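Local structure of Sec-alkylsulfatase (Pseudomonas sp., 4AXH) at residues A[69-74]-A[128-133]; A[102-107]-A[414-419]; A[385-390]-A[426-431]; A[369-374]-A[405-410]. The protein hydrolyses (R)-secondary alkyl sulfates with strict inversion of configuration, using a pair of zinc ions, to give homochiral (S)-alcohols and sulfate. One frame throughout, in Å; residues are numbered along the deposited sequence.

Interaction 1 of 4, residues A[69-74]-A[128-133]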
loop_
_atom_site.group_PDB
_atom_site.type_symbol
_atom_site.label_atom_id
_atom_site.label_comp_id
_atom_site.label_asym_id
_atom_site.label_seq_id
_atom_site.Cartn_x
_atom_site.Cartn_y
_atom_site.Cartn_z
ATOM N N ALA A 69 8.452 42.578 3.709
ATOM C CA ALA A 69 9.801 42.565 3.177
ATOM C C ALA A 69 9.996 41.437 2.196
ATOM O O ALA A 69 9.874 40.271 2.578
ATOM C CB ALA A 69 10.803 42.429 4.308
ATOM N N PRO A 70 10.325 41.749 0.922
ATOM C CA PRO A 70 10.568 40.671 -0.045
ATOM C C PRO A 70 11.910 39.973 0.168
ATOM O O PRO A 70 12.770 40.446 0.907
ATOM C CB PRO A 70 10.531 41.386 -1.402
ATOM C CG PRO A 70 10.307 42.835 -1.121
ATOM C CD PRO A 70 10.535 43.082 0.317
ATOM N N PHE A 71 12.082 38.833 -0.484
ATOM C CA PHE A 71 13.320 38.073 -0.454
ATOM C C PHE A 71 13.559 37.625 -1.863
ATOM O O PHE A 71 12.679 36.991 -2.455
ATOM C CB PHE A 71 13.235 36.858 0.499
ATOM C CG PHE A 71 14.471 35.981 0.430
ATOM C CD1 PHE A 71 15.601 36.279 1.190
ATOM C CD2 PHE A 71 14.533 34.903 -0.447
ATOM C CE1 PHE A 71 16.754 35.492 1.101
ATOM C CE2 PHE A 71 15.706 34.143 -0.564
ATOM C CZ PHE A 71 16.798 34.433 0.223
ATOM N N SER A 72 14.743 37.937 -2.405
ATOM C CA SER A 72 15.099 37.568 -3.793
ATOM C C SER A 72 16.558 37.085 -3.927
ATOM O O SER A 72 16.997 36.736 -5.032
ATOM C CB SER A 72 14.797 38.721 -4.764
ATOM O OG SER A 72 14.675 40.004 -4.154
ATOM N N GLY A 73 17.265 37.041 -2.797
ATOM C CA GLY A 73 18.674 36.685 -2.740
ATOM C C GLY A 73 19.015 35.242 -2.440
ATOM O O GLY A 73 18.231 34.327 -2.712
ATOM N N GLN A 74 20.226 35.048 -1.911
ATOM C CA GLN A 74 20.766 33.746 -1.584
ATOM C C GLN A 74 20.929 33.575 -0.068
ATOM O O GLN A 74 21.121 34.545 0.674
ATOM C CB GLN A 74 22.162 33.561 -2.213
ATOM C CG GLN A 74 22.264 33.689 -3.715
ATOM C CD GLN A 74 23.714 33.698 -4.153
ATOM O OE1 GLN A 74 24.553 34.463 -3.649
ATOM N NE2 GLN A 74 24.041 32.851 -5.113
ATOM N N ARG A 128 7.790 32.888 4.035
ATOM C CA ARG A 128 7.542 32.004 2.906
ATOM C C ARG A 128 8.604 32.220 1.848
ATOM O O ARG A 128 9.072 33.346 1.673
ATOM C CB ARG A 128 6.163 32.334 2.291
ATOM C CG ARG A 128 5.007 32.335 3.274
ATOM C CD ARG A 128 3.707 31.961 2.622
ATOM N NE ARG A 128 3.243 32.964 1.670
ATOM C CZ ARG A 128 2.507 34.027 1.982
ATOM N NH1 ARG A 128 2.138 34.251 3.244
ATOM N NH2 ARG A 128 2.150 34.879 1.052
ATOM N N GLY A 129 8.949 31.162 1.124
ATOM C CA GLY A 129 9.905 31.249 0.024
ATOM C C GLY A 129 11.375 31.327 0.373
ATOM O O GLY A 129 12.211 31.622 -0.486
ATOM N N LEU A 130 11.720 31.069 1.629
ATOM C CA LEU A 130 13.120 31.078 2.033
ATOM C C LEU A 130 13.535 29.626 2.271
ATOM O O LEU A 130 14.608 29.389 2.813
ATOM C CB LEU A 130 13.297 31.950 3.292
ATOM C CG LEU A 130 13.582 33.444 3.063
ATOM C CD1 LEU A 130 12.326 34.209 2.770
ATOM C CD2 LEU A 130 14.184 34.065 4.280
ATOM N N ASP A 131 12.682 28.653 1.810
ATOM C CA ASP A 131 12.803 27.202 2.035
ATOM C C ASP A 131 11.622 26.489 1.338
ATOM O O ASP A 131 10.567 27.120 1.154
ATOM C CB ASP A 131 12.626 26.963 3.576
ATOM C CG ASP A 131 12.877 25.570 4.133
ATOM O OD1 ASP A 131 14.030 25.283 4.527
ATOM O OD2 ASP A 131 11.903 24.808 4.277
ATOM N N PRO A 132 11.689 25.149 1.080
ATOM C CA PRO A 132 10.499 24.446 0.600
ATOM C C PRO A 132 9.226 24.688 1.448
ATOM O O PRO A 132 8.121 24.728 0.916
ATOM C CB PRO A 132 10.937 22.976 0.686
ATOM C CG PRO A 132 12.387 22.998 0.454
ATOM C CD PRO A 132 12.835 24.204 1.195
ATOM N N ALA A 133 9.374 24.872 2.766
ATOM C CA ALA A 133 8.236 25.100 3.658
ATOM C C ALA A 133 8.160 26.548 4.211
ATOM O O ALA A 133 8.976 27.394 3.858
ATOM C CB ALA A 133 8.244 24.079 4.779
#
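Leu-130 lays its branch carbon over one face of the Phe-71 ring: CG of Leu-130 lies 3.9 Å from the ring centroid of Phe-71 and only 14° off the ring normal, a CH-pi contact slightly displaced toward the rim. Both methyls stay on this side: CD1 of Leu-130 sits by the ring root, 3.6 Å from CB of Phe-71, and CD2 of Leu-130 more loosely, 4.1 Å from CD1 of Phe-71. With chi1 of Phe-71 at 174°, its ring swings out anti to the backbone nitrogen, across to the leucine. The ring's opposite face is met by the backbone nitrogen of Gly-73, 3.9 Å above the plane, because the chain curls back after Ser-72. The ring is thus held between its own turn and the leucine. The contact belongs to the metallo-beta-lactamase fold: 69-74 runs off the edge strand 67-70 of the mixed sheet, and 128-133 is the connection between neighbouring strands 124-128 and 135-138. Trp-84 of strand 82-85 also packs on Phe-71, and its NE1 bonds to the carbonyl of Gly-129, whereas Leu-130 leans on Leu-162 of helix 153-164. Past the leucine, Asp-131 forms an Asx turn: its OD2 accepts from the backbone N of Ala-133 at 2.9 Å, and both carboxylate oxygens take further bonds from Thr-151 and Thr-155. Ala-133 then packs on the zinc ligands Asp-183 and His-184.

Interaction 2 of 4, residues A[102-107]-A[414-419]. Unlike the reference sequence in segment 102-107: Arg-107 (reference His).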
loop_
_atom_site.group_PDB
_atom_site.type_symbol
_atom_site.label_atom_id
_atom_site.label_comp_id
_atom_site.label_asym_id
_atom_site.label_seq_id
_atom_site.Cartn_x
_atom_site.Cartn_y
_atom_site.Cartn_z
ATOM N N ASN A 102 4.273 24.747 -19.719
ATOM C CA ASN A 102 2.833 24.738 -19.559
ATOM C C ASN A 102 2.401 25.987 -18.800
ATOM O O ASN A 102 2.968 26.284 -17.751
ATOM C CB ASN A 102 2.424 23.505 -18.810
ATOM C CG ASN A 102 0.921 23.314 -18.742
ATOM O OD1 ASN A 102 0.166 24.160 -18.230
ATOM N ND2 ASN A 102 0.467 22.150 -19.166
ATOM N N PRO A 103 1.424 26.747 -19.339
ATOM C CA PRO A 103 1.030 28.019 -18.709
ATOM C C PRO A 103 0.500 27.922 -17.290
ATOM O O PRO A 103 0.730 28.862 -16.542
ATOM C CB PRO A 103 0.024 28.608 -19.702
ATOM C CG PRO A 103 0.295 27.948 -20.969
ATOM C CD PRO A 103 0.691 26.557 -20.606
ATOM N N SER A 104 -0.181 26.805 -16.926
ATOM C CA SER A 104 -0.699 26.558 -15.573
ATOM C C SER A 104 0.459 26.354 -14.582
ATOM O O SER A 104 0.411 26.864 -13.479
ATOM C CB SER A 104 -1.600 25.327 -15.577
ATOM O OG SER A 104 -2.238 25.120 -14.328
ATOM N N LEU A 105 1.505 25.591 -14.999
ATOM C CA LEU A 105 2.703 25.327 -14.213
ATOM C C LEU A 105 3.437 26.669 -13.944
ATOM O O LEU A 105 3.848 26.927 -12.800
ATOM C CB LEU A 105 3.632 24.334 -14.927
ATOM C CG LEU A 105 4.941 23.918 -14.161
ATOM C CD1 LEU A 105 4.714 23.659 -12.661
ATOM C CD2 LEU A 105 5.551 22.701 -14.784
ATOM N N TRP A 106 3.549 27.511 -14.998
ATOM C CA TRP A 106 4.162 28.830 -14.955
ATOM C C TRP A 106 3.414 29.754 -13.973
ATOM O O TRP A 106 4.035 30.590 -13.338
ATOM C CB TRP A 106 4.137 29.424 -16.370
ATOM C CG TRP A 106 4.860 30.721 -16.526
ATOM C CD1 TRP A 106 4.364 31.959 -16.293
ATOM C CD2 TRP A 106 6.192 30.909 -17.037
ATOM N NE1 TRP A 106 5.310 32.910 -16.585
ATOM C CE2 TRP A 106 6.439 32.294 -17.058
ATOM C CE3 TRP A 106 7.202 30.034 -17.497
ATOM C CZ2 TRP A 106 7.648 32.835 -17.518
ATOM C CZ3 TRP A 106 8.413 30.574 -17.928
ATOM C CH2 TRP A 106 8.619 31.959 -17.942
ATOM N N ARG A 107 2.086 29.636 -13.894
ATOM C CA ARG A 107 1.213 30.416 -13.031
ATOM C C ARG A 107 1.600 30.092 -11.583
ATOM O O ARG A 107 1.780 31.013 -10.784
ATOM C CB ARG A 107 -0.257 29.987 -13.285
ATOM C CG ARG A 107 -1.268 31.082 -13.113
ATOM C CD ARG A 107 -1.874 31.048 -11.766
ATOM N NE ARG A 107 -2.562 32.318 -11.542
ATOM C CZ ARG A 107 -3.431 32.539 -10.554
ATOM N NH1 ARG A 107 -3.744 31.564 -9.706
ATOM N NH2 ARG A 107 -4.009 33.726 -10.419
ATOM N N ARG A 414 -5.393 21.840 -8.899
ATOM C CA ARG A 414 -4.627 21.347 -10.051
ATOM C C ARG A 414 -3.524 20.372 -9.642
ATOM O O ARG A 414 -2.999 20.406 -8.508
ATOM C CB ARG A 414 -4.016 22.511 -10.878
ATOM C CG ARG A 414 -4.955 23.671 -11.308
ATOM C CD ARG A 414 -6.094 23.241 -12.202
ATOM N NE ARG A 414 -5.578 22.567 -13.390
ATOM C CZ ARG A 414 -6.303 21.849 -14.229
ATOM N NH1 ARG A 414 -7.603 21.664 -14.008
ATOM N NH2 ARG A 414 -5.734 21.284 -15.285
ATOM N N SER A 415 -3.125 19.530 -10.609
ATOM C CA SER A 415 -2.088 18.506 -10.455
ATOM C C SER A 415 -0.644 19.051 -10.550
ATOM O O SER A 415 0.101 18.677 -11.443
ATOM C CB SER A 415 -2.337 17.386 -11.448
ATOM O OG SER A 415 -3.605 16.825 -11.167
ATOM N N TYR A 416 -0.256 19.920 -9.624
ATOM C CA TYR A 416 1.079 20.528 -9.620
ATOM C C TYR A 416 2.103 19.745 -8.820
ATOM O O TYR A 416 3.282 19.867 -9.100
ATOM C CB TYR A 416 1.019 21.944 -9.044
ATOM C CG TYR A 416 0.153 22.938 -9.796
ATOM C CD1 TYR A 416 0.359 23.192 -11.146
ATOM C CD2 TYR A 416 -0.789 23.715 -9.126
ATOM C CE1 TYR A 416 -0.403 24.142 -11.831
ATOM C CE2 TYR A 416 -1.532 24.694 -9.795
ATOM C CZ TYR A 416 -1.332 24.907 -11.148
ATOM O OH TYR A 416 -2.061 25.865 -11.815
ATOM N N TYR A 417 1.681 19.015 -7.783
ATOM C CA TYR A 417 2.571 18.238 -6.925
ATOM C C TYR A 417 2.179 16.809 -7.079
ATOM O O TYR A 417 2.894 16.046 -7.726
ATOM C CB TYR A 417 2.435 18.697 -5.462
ATOM C CG TYR A 417 3.623 18.324 -4.608
ATOM C CD1 TYR A 417 4.830 18.997 -4.732
ATOM C CD2 TYR A 417 3.522 17.333 -3.630
ATOM C CE1 TYR A 417 5.928 18.666 -3.941
ATOM C CE2 TYR A 417 4.609 16.998 -2.833
ATOM C CZ TYR A 417 5.820 17.653 -3.003
ATOM O OH TYR A 417 6.920 17.326 -2.236
ATOM N N GLY A 418 1.007 16.465 -6.568
ATOM C CA GLY A 418 0.417 15.149 -6.776
ATOM C C GLY A 418 -0.137 15.084 -8.190
ATOM O O GLY A 418 -0.371 16.120 -8.832
ATOM N N ALA A 419 -0.337 13.888 -8.712
ATOM C CA ALA A 419 -0.920 13.799 -10.030
ATOM C C ALA A 419 -2.212 12.988 -9.953
ATOM O O ALA A 419 -2.286 12.026 -9.178
ATOM C CB ALA A 419 0.058 13.191 -10.989
#
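The N-terminal turn of helix 103-111, capped by Asn-102, meets the loop leading to helix 420-431, the loop that also carries the sulfate-binding Tyr-417. Tyr-416 makes the contact. Its hydroxyl OH lies 2.6 Å from OG of Ser-104, a close polar approach in one of the two conformers of this serine. OG of Ser-104 stands near the plane of the tyrosine ring, at its edge, while the ring's CE1 passes 4.0 Å from the backbone N of Leu-105. Two torsions bring the groups together: OG of Ser-104 is turned anti to its own nitrogen (chi1 -174°), and the Tyr-416 ring leaves opposite its carbonyl carbon (chi1 -61°). On one face of that ring lies CB of Arg-414, 3.5 Å above the plane and offset toward the rim. The polar ends converge on Glu-513, which hydrogen-bonds to OG of Ser-104 and forms a salt bridge with Arg-414. This carboxylate therefore links the helix start to the loop, and its charge probably helps to orient the hydroxyl of Ser-104. Leu-105 adds apolar bulk, packing on Ala-515 and Arg-518 of helix 515-529, and Trp-411 covers both Ser-104 and Tyr-416. At the helix start, OD1 of Asn-102 accepts the backbone N-H of Ser-104 at 3.0 Å, in the carbonyl plane and with an N-H...O angle of 144°.

Interaction 3 of 4, residues A[385-390]-A[426-431]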
loop_
_atom_site.group_PDB
_atom_site.type_symbol
_atom_site.label_atom_id
_atom_site.label_comp_id
_atom_site.label_asym_id
_atom_site.label_seq_id
_atom_site.Cartn_x
_atom_site.Cartn_y
_atom_site.Cartn_z
ATOM N N ASN A 385 -15.126 2.880 -7.207
ATOM C CA ASN A 385 -16.270 2.721 -8.107
ATOM C C ASN A 385 -15.814 1.993 -9.381
ATOM O O ASN A 385 -16.320 0.914 -9.678
ATOM C CB ASN A 385 -16.908 4.084 -8.433
ATOM C CG ASN A 385 -18.132 3.997 -9.312
ATOM O OD1 ASN A 385 -18.048 4.065 -10.545
ATOM N ND2 ASN A 385 -19.295 3.837 -8.698
ATOM N N LEU A 386 -14.829 2.558 -10.095
ATOM C CA LEU A 386 -14.301 2.009 -11.338
ATOM C C LEU A 386 -13.615 0.637 -11.169
ATOM O O LEU A 386 -13.705 -0.181 -12.085
ATOM C CB LEU A 386 -13.409 3.020 -12.055
ATOM C CG LEU A 386 -14.088 4.290 -12.575
ATOM C CD1 LEU A 386 -13.045 5.262 -13.166
ATOM C CD2 LEU A 386 -15.117 3.985 -13.684
ATOM N N MET A 387 -12.988 0.364 -9.994
ATOM C CA MET A 387 -12.364 -0.924 -9.669
ATOM C C MET A 387 -13.475 -2.010 -9.667
ATOM O O MET A 387 -13.338 -3.046 -10.323
ATOM C CB MET A 387 -11.684 -0.868 -8.278
ATOM C CG MET A 387 -10.307 -0.214 -8.257
ATOM S SD MET A 387 -9.548 -0.311 -6.586
ATOM C CE MET A 387 -9.318 1.388 -6.243
ATOM N N ASN A 388 -14.601 -1.723 -8.979
ATOM C CA ASN A 388 -15.781 -2.591 -8.853
ATOM C C ASN A 388 -16.515 -2.829 -10.169
ATOM O O ASN A 388 -17.290 -3.788 -10.279
ATOM C CB ASN A 388 -16.704 -2.064 -7.783
ATOM C CG ASN A 388 -16.204 -2.323 -6.393
ATOM O OD1 ASN A 388 -16.085 -3.469 -5.965
ATOM N ND2 ASN A 388 -15.968 -1.266 -5.630
ATOM N N LYS A 389 -16.242 -1.981 -11.177
ATOM C CA LYS A 389 -16.784 -2.091 -12.537
ATOM C C LYS A 389 -15.812 -2.903 -13.410
ATOM O O LYS A 389 -16.092 -3.170 -14.583
ATOM C CB LYS A 389 -17.025 -0.694 -13.149
ATOM C CG LYS A 389 -18.313 -0.018 -12.680
ATOM C CD LYS A 389 -18.480 1.351 -13.318
ATOM C CE LYS A 389 -19.650 2.105 -12.748
ATOM N NZ LYS A 389 -19.512 3.566 -12.944
ATOM N N GLY A 390 -14.663 -3.260 -12.831
ATOM C CA GLY A 390 -13.649 -4.062 -13.492
ATOM C C GLY A 390 -12.529 -3.338 -14.174
ATOM O O GLY A 390 -11.767 -3.961 -14.924
ATOM N N ALA A 426 -2.573 4.859 -7.538
ATOM C CA ALA A 426 -2.230 4.647 -6.130
ATOM C C ALA A 426 -3.361 4.022 -5.321
ATOM O O ALA A 426 -3.091 3.131 -4.501
ATOM C CB ALA A 426 -1.750 5.960 -5.468
ATOM N N VAL A 427 -4.619 4.514 -5.510
ATOM C CA VAL A 427 -5.832 3.994 -4.801
ATOM C C VAL A 427 -6.029 2.498 -5.219
ATOM O O VAL A 427 -6.329 1.670 -4.364
ATOM C CB VAL A 427 -7.130 4.868 -4.969
ATOM C CG1 VAL A 427 -8.314 4.311 -4.167
ATOM C CG2 VAL A 427 -6.880 6.320 -4.561
ATOM N N TYR A 428 -5.779 2.171 -6.511
ATOM C CA TYR A 428 -5.812 0.817 -7.043
ATOM C C TYR A 428 -4.749 -0.018 -6.333
ATOM O O TYR A 428 -5.100 -1.077 -5.835
ATOM C CB TYR A 428 -5.598 0.801 -8.557
ATOM C CG TYR A 428 -5.822 -0.552 -9.194
ATOM C CD1 TYR A 428 -4.812 -1.519 -9.211
ATOM C CD2 TYR A 428 -7.037 -0.868 -9.797
ATOM C CE1 TYR A 428 -5.011 -2.762 -9.814
ATOM C CE2 TYR A 428 -7.247 -2.111 -10.397
ATOM C CZ TYR A 428 -6.231 -3.048 -10.410
ATOM O OH TYR A 428 -6.462 -4.260 -11.012
ATOM N N GLN A 429 -3.478 0.458 -6.265
ATOM C CA GLN A 429 -2.363 -0.193 -5.552
ATOM C C GLN A 429 -2.730 -0.435 -4.071
ATOM O O GLN A 429 -2.594 -1.562 -3.577
ATOM C CB GLN A 429 -1.068 0.665 -5.649
ATOM C CG GLN A 429 0.055 0.241 -4.672
ATOM C CD GLN A 429 1.191 1.241 -4.538
ATOM O OE1 GLN A 429 1.708 1.769 -5.533
ATOM N NE2 GLN A 429 1.653 1.463 -3.310
ATOM N N ARG A 430 -3.194 0.629 -3.372
ATOM C CA ARG A 430 -3.584 0.540 -1.965
ATOM C C ARG A 430 -4.659 -0.538 -1.670
ATOM O O ARG A 430 -4.483 -1.300 -0.734
ATOM C CB ARG A 430 -3.886 1.932 -1.350
ATOM C CG ARG A 430 -5.081 1.993 -0.405
ATOM C CD ARG A 430 -4.873 2.772 0.883
ATOM N NE ARG A 430 -6.078 2.610 1.697
ATOM C CZ ARG A 430 -6.111 2.501 3.020
ATOM N NH1 ARG A 430 -4.990 2.550 3.725
ATOM N NH2 ARG A 430 -7.269 2.321 3.649
ATOM N N TYR A 431 -5.723 -0.629 -2.479
ATOM C CA TYR A 431 -6.814 -1.582 -2.241
ATOM C C TYR A 431 -6.627 -2.916 -2.939
ATOM O O TYR A 431 -7.166 -3.914 -2.467
ATOM C CB TYR A 431 -8.195 -0.985 -2.632
ATOM C CG TYR A 431 -8.717 0.080 -1.701
ATOM C CD1 TYR A 431 -9.331 -0.255 -0.500
ATOM C CD2 TYR A 431 -8.609 1.431 -2.025
ATOM C CE1 TYR A 431 -9.800 0.730 0.376
ATOM C CE2 TYR A 431 -9.112 2.424 -1.176
ATOM C CZ TYR A 431 -9.714 2.073 0.024
ATOM O OH TYR A 431 -10.160 3.071 0.890
#
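Met-387 is the bump here, a long side chain pushed from the end of helix 362-388 into a hollow on helix 420-431 bounded by Val-427, Tyr-428 and Tyr-431. Its methyl CE goes deepest, 3.5 Å from the carbonyl O of Val-427 and 3.7 Å from CG1 of the same valine. Farther back, CG of Met-387 rests against CD2 of Tyr-428 at 3.7 Å, approaching the ring obliquely. The sulfur between them lies 5.0 Å from the Tyr-428 ring centroid and 47° off its normal, a slanting Met-aromatic contact. On the Tyr-431 side, SD of Met-387 comes to 4.2 Å from CB of that tyrosine. The side chain runs nearly straight through chi2 (-176°) and then bends at chi3 (-121°), placing the methyl beside the helix backbone. Helix 420-431 falls within the alkyl sulfatase dimerisation region, and helix 362-388 packs against it; Gly-390 ends the latter with a Schellman motif, its positive phi accompanying a 2.8 Å bond from N of Gly-390 to O of Met-387. Val-427 also touches Ala-383, and its side chain lies about 4 Å from that of the sulfate-binding Leu-319; OH of Tyr-431 bonds to Asn-380. Polar neighbours of this plug reach the other chain: Lys-389 forms a salt bridge with Asp-650 of the second subunit, and Asn-388 bonds to Leu-220 and Ala-224 of that subunit.

Interaction 4 of 4, residues A[369-374]-A[405-410]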
loop_
_atom_site.group_PDB
_atom_site.type_symbol
_atom_site.label_atom_id
_atom_site.label_comp_id
_atom_site.label_asym_id
_atom_site.label_seq_id
_atom_site.Cartn_x
_atom_site.Cartn_y
_atom_site.Cartn_z
ATOM N N LEU A 369 -11.829 24.495 1.789
ATOM C CA LEU A 369 -11.897 23.267 2.580
ATOM C C LEU A 369 -12.801 22.210 2.002
ATOM O O LEU A 369 -12.381 21.067 1.854
ATOM C CB LEU A 369 -12.268 23.550 4.033
ATOM C CG LEU A 369 -11.164 24.196 4.853
ATOM C CD1 LEU A 369 -11.607 24.390 6.279
ATOM C CD2 LEU A 369 -9.869 23.390 4.742
ATOM N N ALA A 370 -14.019 22.580 1.618
ATOM C CA ALA A 370 -14.959 21.645 1.042
ATOM C C ALA A 370 -14.463 21.098 -0.280
ATOM O O ALA A 370 -14.650 19.914 -0.535
ATOM C CB ALA A 370 -16.296 22.310 0.877
ATOM N N ASP A 371 -13.786 21.924 -1.112
ATOM C CA ASP A 371 -13.209 21.498 -2.407
ATOM C C ASP A 371 -12.089 20.475 -2.158
ATOM O O ASP A 371 -12.066 19.436 -2.817
ATOM C CB ASP A 371 -12.674 22.705 -3.206
ATOM C CG ASP A 371 -13.712 23.641 -3.826
ATOM O OD1 ASP A 371 -14.910 23.351 -3.732
ATOM O OD2 ASP A 371 -13.314 24.654 -4.422
ATOM N N GLN A 372 -11.201 20.767 -1.164
ATOM C CA GLN A 372 -10.077 19.920 -0.742
ATOM C C GLN A 372 -10.608 18.569 -0.294
ATOM O O GLN A 372 -10.229 17.556 -0.873
ATOM C CB GLN A 372 -9.259 20.600 0.374
ATOM C CG GLN A 372 -8.428 21.830 -0.060
ATOM C CD GLN A 372 -7.207 21.542 -0.916
ATOM O OE1 GLN A 372 -6.600 20.469 -0.853
ATOM N NE2 GLN A 372 -6.797 22.519 -1.713
ATOM N N ARG A 373 -11.553 18.567 0.663
ATOM C CA ARG A 373 -12.242 17.380 1.170
ATOM C C ARG A 373 -12.787 16.570 0.009
ATOM O O ARG A 373 -12.394 15.432 -0.151
ATOM C CB ARG A 373 -13.399 17.779 2.122
ATOM C CG ARG A 373 -14.342 16.615 2.432
ATOM C CD ARG A 373 -15.731 17.066 2.791
ATOM N NE ARG A 373 -16.474 17.582 1.645
ATOM C CZ ARG A 373 -17.433 18.494 1.733
ATOM N NH1 ARG A 373 -17.779 18.987 2.905
ATOM N NH2 ARG A 373 -18.047 18.926 0.642
ATOM N N ASP A 374 -13.624 17.181 -0.831
ATOM C CA ASP A 374 -14.210 16.569 -2.018
ATOM C C ASP A 374 -13.170 15.973 -2.976
ATOM O O ASP A 374 -13.456 14.932 -3.550
ATOM C CB ASP A 374 -15.091 17.580 -2.779
ATOM C CG ASP A 374 -16.411 17.949 -2.133
ATOM O OD1 ASP A 374 -16.807 17.278 -1.149
ATOM O OD2 ASP A 374 -17.062 18.899 -2.625
ATOM N N GLY A 405 -17.306 18.328 -11.526
ATOM C CA GLY A 405 -18.051 19.560 -11.319
ATOM C C GLY A 405 -17.187 20.785 -11.368
ATOM O O GLY A 405 -16.406 20.967 -12.318
ATOM N N GLU A 406 -17.273 21.590 -10.295
ATOM C CA GLU A 406 -16.518 22.853 -10.137
ATOM C C GLU A 406 -15.054 22.671 -9.755
ATOM O O GLU A 406 -14.264 23.614 -9.880
ATOM C CB GLU A 406 -17.269 23.835 -9.206
ATOM C CG GLU A 406 -18.715 24.169 -9.623
ATOM C CD GLU A 406 -18.989 24.400 -11.105
ATOM O OE1 GLU A 406 -18.471 25.392 -11.678
ATOM O OE2 GLU A 406 -19.699 23.553 -11.699
ATOM N N LEU A 407 -14.675 21.433 -9.357
ATOM C CA LEU A 407 -13.296 21.076 -8.967
ATOM C C LEU A 407 -12.234 21.232 -10.093
ATOM O O LEU A 407 -11.084 21.517 -9.790
ATOM C CB LEU A 407 -13.212 19.701 -8.250
ATOM C CG LEU A 407 -14.239 19.396 -7.132
ATOM C CD1 LEU A 407 -14.068 18.003 -6.599
ATOM C CD2 LEU A 407 -14.110 20.341 -6.000
ATOM N N ASP A 408 -12.635 21.137 -11.366
ATOM C CA ASP A 408 -11.761 21.328 -12.528
ATOM C C ASP A 408 -11.439 22.804 -12.798
ATOM O O ASP A 408 -10.412 23.115 -13.429
ATOM C CB ASP A 408 -12.344 20.643 -13.774
ATOM C CG ASP A 408 -11.525 20.776 -15.058
ATOM O OD1 ASP A 408 -10.305 20.442 -15.038
ATOM O OD2 ASP A 408 -12.100 21.198 -16.084
ATOM N N ARG A 409 -12.278 23.731 -12.280
ATOM C CA ARG A 409 -12.026 25.171 -12.466
ATOM C C ARG A 409 -11.229 25.861 -11.334
ATOM O O ARG A 409 -10.919 27.019 -11.469
ATOM C CB ARG A 409 -13.290 25.935 -12.894
ATOM C CG ARG A 409 -14.404 25.907 -11.888
ATOM C CD ARG A 409 -15.518 26.844 -12.275
ATOM N NE ARG A 409 -16.407 27.167 -11.152
ATOM C CZ ARG A 409 -16.104 28.017 -10.170
ATOM N NH1 ARG A 409 -14.905 28.586 -10.120
ATOM N NH2 ARG A 409 -16.983 28.277 -9.214
ATOM N N LYS A 410 -10.864 25.141 -10.250
ATOM C CA LYS A 410 -10.084 25.692 -9.133
ATOM C C LYS A 410 -8.561 25.551 -9.325
ATOM O O LYS A 410 -8.063 24.447 -9.587
ATOM C CB LYS A 410 -10.509 25.067 -7.790
ATOM C CG LYS A 410 -12.020 25.067 -7.522
ATOM C CD LYS A 410 -12.695 26.458 -7.671
ATOM C CE LYS A 410 -14.189 26.377 -7.541
ATOM N NZ LYS A 410 -14.627 26.349 -6.130
#
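A regular turn of helix 362-388 lies beside a loop in which residues 406-408 take helical angles without the regular bonds, with CA of Asp-371 and CA of Leu-407 6.6 Å apart. Leu-407 points at the helix and spreads its methyls over two aspartates one turn apart: CD2 lies 3.9 Å from OD1 of Asp-371, and CD1 lies 4.0 Å from CB of Asp-374. Beside this apolar wedge, NZ of Lys-410 forms a salt bridge with OD2 of Asp-371 at 2.7 Å, taking the syn lone pair. Bends at chi2 (-53°) and chi4 (82°) fold the lysine so that its CG also lies near this oxygen. OD2 of Asp-371 is bonded by Tyr-412 as well, while OD1 pairs with Arg-588 of the second subunit; such an array should favour the ionised carboxylate. In the helix, NE and NH2 of Arg-373 both grip OD1 of Asp-374 from above its carboxylate plane, and OD2 of Asp-374 pairs with the same Arg-588. Helix 330-344 packs against Leu-369, Ala-370 and Arg-373; the loop runs from helix 393-400 to helix 420-431, and Asn-589 of the second subunit packs on Leu-407 and Asp-374.

In the fold
Interaction 1, at the edge of the metallo-beta-lactamase sheet, opens first, but its segments alternate with those of interaction 2, whose centre is about 21 Å away; the centre of interaction 3 is about 41 Å off, on the far side of the chain's centre. Interactions 3 and 4 share helix 362-388, with centres about 21 Å apart, and both touch the second subunit, so this helix serves the homodimer at two places. Interaction 2 spans 306 residues to the loop before helix 420-431; interaction 4 falls within that span and meets it through the Arg-414 to Asp-408 salt bridge. This loop carries Tyr-417 between helix 362-388, which it touches in interaction 4, and helix 420-431, into which it leads.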